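Local coordinates for protein NAD-dependent epimerase/dehydratase (Bacteroides thetaiotaomicron, PDB 3DHN) that is a putative epimerase or dehydratase that probably binds NAD or NADP through a Rossmann-type fold and may act as an oxidoreductase, at residues E143-F148 with I155-F160. Residues are numbered along the deposited sequence; the frame is centred on the assembly and turned at random.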
loop_
_atom_site.group_PDB
_atom_site.type_symbol
_atom_site.label_atom_id
_atom_site.label_comp_id
_atom_site.label_asym_id
_atom_site.label_seq_id
_atom_site.Cartn_x
_atom_site.Cartn_y
_atom_site.Cartn_z
ATOM N N GLU A 143 11.295 2.496 -8.136
ATOM C CA GLU A 143 11.695 1.877 -9.393
ATOM C C GLU A 143 10.717 0.793 -9.828
ATOM O O GLU A 143 10.500 0.580 -11.022
ATOM C CB GLU A 143 13.102 1.289 -9.276
ATOM C CG GLU A 143 14.011 1.689 -10.425
ATOM C CD GLU A 143 14.549 3.105 -10.280
ATOM O OE1 GLU A 143 15.663 3.268 -9.729
ATOM O OE2 GLU A 143 13.855 4.055 -10.702
ATOM N N PHE A 144 10.126 0.098 -8.865
ATOM C CA PHE A 144 9.162 -0.942 -9.200
ATOM C C PHE A 144 7.963 -0.334 -9.923
ATOM O O PHE A 144 7.529 -0.842 -10.949
ATOM C CB PHE A 144 8.671 -1.661 -7.944
ATOM C CG PHE A 144 7.662 -2.729 -8.231
ATOM C CD1 PHE A 144 8.029 -3.870 -8.943
ATOM C CD2 PHE A 144 6.339 -2.580 -7.834
ATOM C CE1 PHE A 144 7.090 -4.845 -9.258
ATOM C CE2 PHE A 144 5.389 -3.552 -8.147
ATOM C CZ PHE A 144 5.766 -4.684 -8.862
ATOM N N TYR A 145 7.434 0.757 -9.376
ATOM C CA TYR A 145 6.288 1.444 -9.960
ATOM C C TYR A 145 6.633 1.979 -11.344
ATOM O O TYR A 145 5.953 1.687 -12.329
ATOM C CB TYR A 145 5.851 2.599 -9.042
ATOM C CG TYR A 145 5.013 3.683 -9.704
ATOM C CD1 TYR A 145 3.751 3.398 -10.225
ATOM C CD2 TYR A 145 5.496 4.991 -9.823
ATOM C CE1 TYR A 145 2.989 4.384 -10.858
ATOM C CE2 TYR A 145 4.740 5.992 -10.453
ATOM C CZ TYR A 145 3.489 5.674 -10.971
ATOM O OH TYR A 145 2.742 6.633 -11.612
ATOM N N LEU A 146 7.710 2.749 -11.407
ATOM C CA LEU A 146 8.157 3.372 -12.648
ATOM C C LEU A 146 8.539 2.420 -13.778
ATOM O O LEU A 146 8.189 2.655 -14.938
ATOM C CB LEU A 146 9.351 4.282 -12.348
ATOM C CG LEU A 146 9.244 5.808 -12.414
ATOM C CD1 LEU A 146 7.811 6.280 -12.212
ATOM C CD2 LEU A 146 10.180 6.396 -11.366
ATOM N N ASN A 147 9.252 1.348 -13.449
ATOM C CA ASN A 147 9.709 0.422 -14.482
ATOM C C ASN A 147 8.911 -0.863 -14.665
ATOM O O ASN A 147 9.147 -1.601 -15.622
ATOM C CB ASN A 147 11.188 0.087 -14.252
ATOM C CG ASN A 147 12.081 1.330 -14.247
ATOM O OD1 ASN A 147 11.941 2.218 -15.093
ATOM N ND2 ASN A 147 13.012 1.387 -13.300
ATOM N N PHE A 148 7.977 -1.140 -13.761
ATOM C CA PHE A 148 7.167 -2.343 -13.886
ATOM C C PHE A 148 5.667 -2.077 -13.875
ATOM O O PHE A 148 4.962 -2.470 -14.805
ATOM C CB PHE A 148 7.513 -3.355 -12.789
ATOM C CG PHE A 148 8.868 -3.982 -12.952
ATOM C CD1 PHE A 148 9.994 -3.398 -12.378
ATOM C CD2 PHE A 148 9.023 -5.148 -13.698
ATOM C CE1 PHE A 148 11.259 -3.967 -12.541
ATOM C CE2 PHE A 148 10.284 -5.730 -13.870
ATOM C CZ PHE A 148 11.402 -5.139 -13.290
ATOM N N ILE A 155 -4.119 -6.400 -15.212
ATOM C CA ILE A 155 -4.818 -6.372 -13.934
ATOM C C ILE A 155 -5.141 -4.922 -13.595
ATOM O O ILE A 155 -4.470 -4.007 -14.072
ATOM C CB ILE A 155 -3.964 -6.986 -12.789
ATOM C CG1 ILE A 155 -4.830 -7.173 -11.539
ATOM C CG2 ILE A 155 -2.768 -6.083 -12.472
ATOM C CD1 ILE A 155 -4.145 -7.969 -10.440
ATOM N N ASP A 156 -6.182 -4.695 -12.803
ATOM C CA ASP A 156 -6.511 -3.327 -12.414
ATOM C C ASP A 156 -5.761 -3.019 -11.122
ATOM O O ASP A 156 -6.216 -3.347 -10.028
ATOM C CB ASP A 156 -8.020 -3.150 -12.218
ATOM C CG ASP A 156 -8.383 -1.752 -11.744
ATOM O OD1 ASP A 156 -7.529 -0.842 -11.865
ATOM O OD2 ASP A 156 -9.519 -1.553 -11.259
ATOM N N TRP A 157 -4.590 -2.403 -11.262
ATOM C CA TRP A 157 -3.749 -2.068 -10.118
ATOM C C TRP A 157 -3.869 -0.615 -9.694
ATOM O O TRP A 157 -4.235 0.253 -10.484
ATOM C CB TRP A 157 -2.276 -2.357 -10.432
ATOM C CG TRP A 157 -1.739 -1.577 -11.615
ATOM C CD1 TRP A 157 -1.822 -1.924 -12.931
ATOM C CD2 TRP A 157 -1.069 -0.307 -11.579
ATOM N NE1 TRP A 157 -1.246 -0.952 -13.719
ATOM C CE2 TRP A 157 -0.776 0.051 -12.915
ATOM C CE3 TRP A 157 -0.691 0.564 -10.549
ATOM C CZ2 TRP A 157 -0.122 1.240 -13.248
ATOM C CZ3 TRP A 157 -0.041 1.752 -10.881
ATOM C CH2 TRP A 157 0.237 2.077 -12.219
ATOM N N VAL A 158 -3.540 -0.362 -8.434
ATOM C CA VAL A 158 -3.559 0.982 -7.872
ATOM C C VAL A 158 -2.379 1.049 -6.905
ATOM O O VAL A 158 -2.258 0.219 -5.996
ATOM C CB VAL A 158 -4.873 1.265 -7.097
ATOM C CG1 VAL A 158 -4.839 2.661 -6.509
ATOM C CG2 VAL A 158 -6.072 1.143 -8.023
ATOM N N PHE A 159 -1.493 2.016 -7.125
ATOM C CA PHE A 159 -0.312 2.222 -6.284
ATOM C C PHE A 159 -0.640 3.460 -5.439
ATOM O O PHE A 159 -0.790 4.560 -5.977
ATOM C CB PHE A 159 0.904 2.485 -7.189
ATOM C CG PHE A 159 2.228 2.487 -6.480
ATOM C CD1 PHE A 159 2.760 1.309 -5.954
ATOM C CD2 PHE A 159 2.995 3.654 -6.421
ATOM C CE1 PHE A 159 4.048 1.291 -5.385
ATOM C CE2 PHE A 159 4.273 3.654 -5.859
ATOM C CZ PHE A 159 4.806 2.466 -5.338
ATOM N N PHE A 160 -0.754 3.290 -4.123
ATOM C CA PHE A 160 -1.110 4.411 -3.249
ATOM C C PHE A 160 0.099 5.012 -2.517
ATOM O O PHE A 160 0.565 4.483 -1.506
ATOM C CB PHE A 160 -2.188 3.934 -2.256
ATOM C CG PHE A 160 -2.868 5.041 -1.474
ATOM C CD1 PHE A 160 -2.792 6.368 -1.883
ATOM C CD2 PHE A 160 -3.612 4.735 -0.327
ATOM C CE1 PHE A 160 -3.439 7.381 -1.160
ATOM C CE2 PHE A 160 -4.263 5.735 0.399
ATOM C CZ PHE A 160 -4.178 7.061 -0.018
#
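Tyr145 CB sits over one face of the Phe159 ring in a CH-pi contact, 3.9 Å from its centroid and nearest the CE2-CZ side, where Tyr145 CB and Phe159 CE2 are 3.7 Å apart. The two rings themselves are nearly parallel, their planes at 2°, but so offset that they barely overlap, with centroids 5.0 Å apart. With CG roughly anti to the backbone nitrogen (chi1 160°), the tyrosine ring runs on past Phe159, and its CE1 corner reaches Trp157. There Tyr145 CE1 lies 3.8 Å from Trp157 CH2, which stands at the edge of the tyrosine ring near its plane, and the two side chains cross at about a right angle. No hydrogen bond crosses this buried interface; Trp157 NE1 hydrogen-bonds to Glu152 O, which probably helps to fix the turn of the indole. Trp157 and Phe159, two residues apart, both point from strand 156-161 toward helix 135-149, and Arg214 and Met109 on the flanking strands extend the packing around Phe159. Helix 135-149 thus packs on one face of the sheet within the beta-alpha-beta crossover joining adjacent parallel strands 106-110 and 156-161, as in Rossmann-type NAD(P)-binding domains.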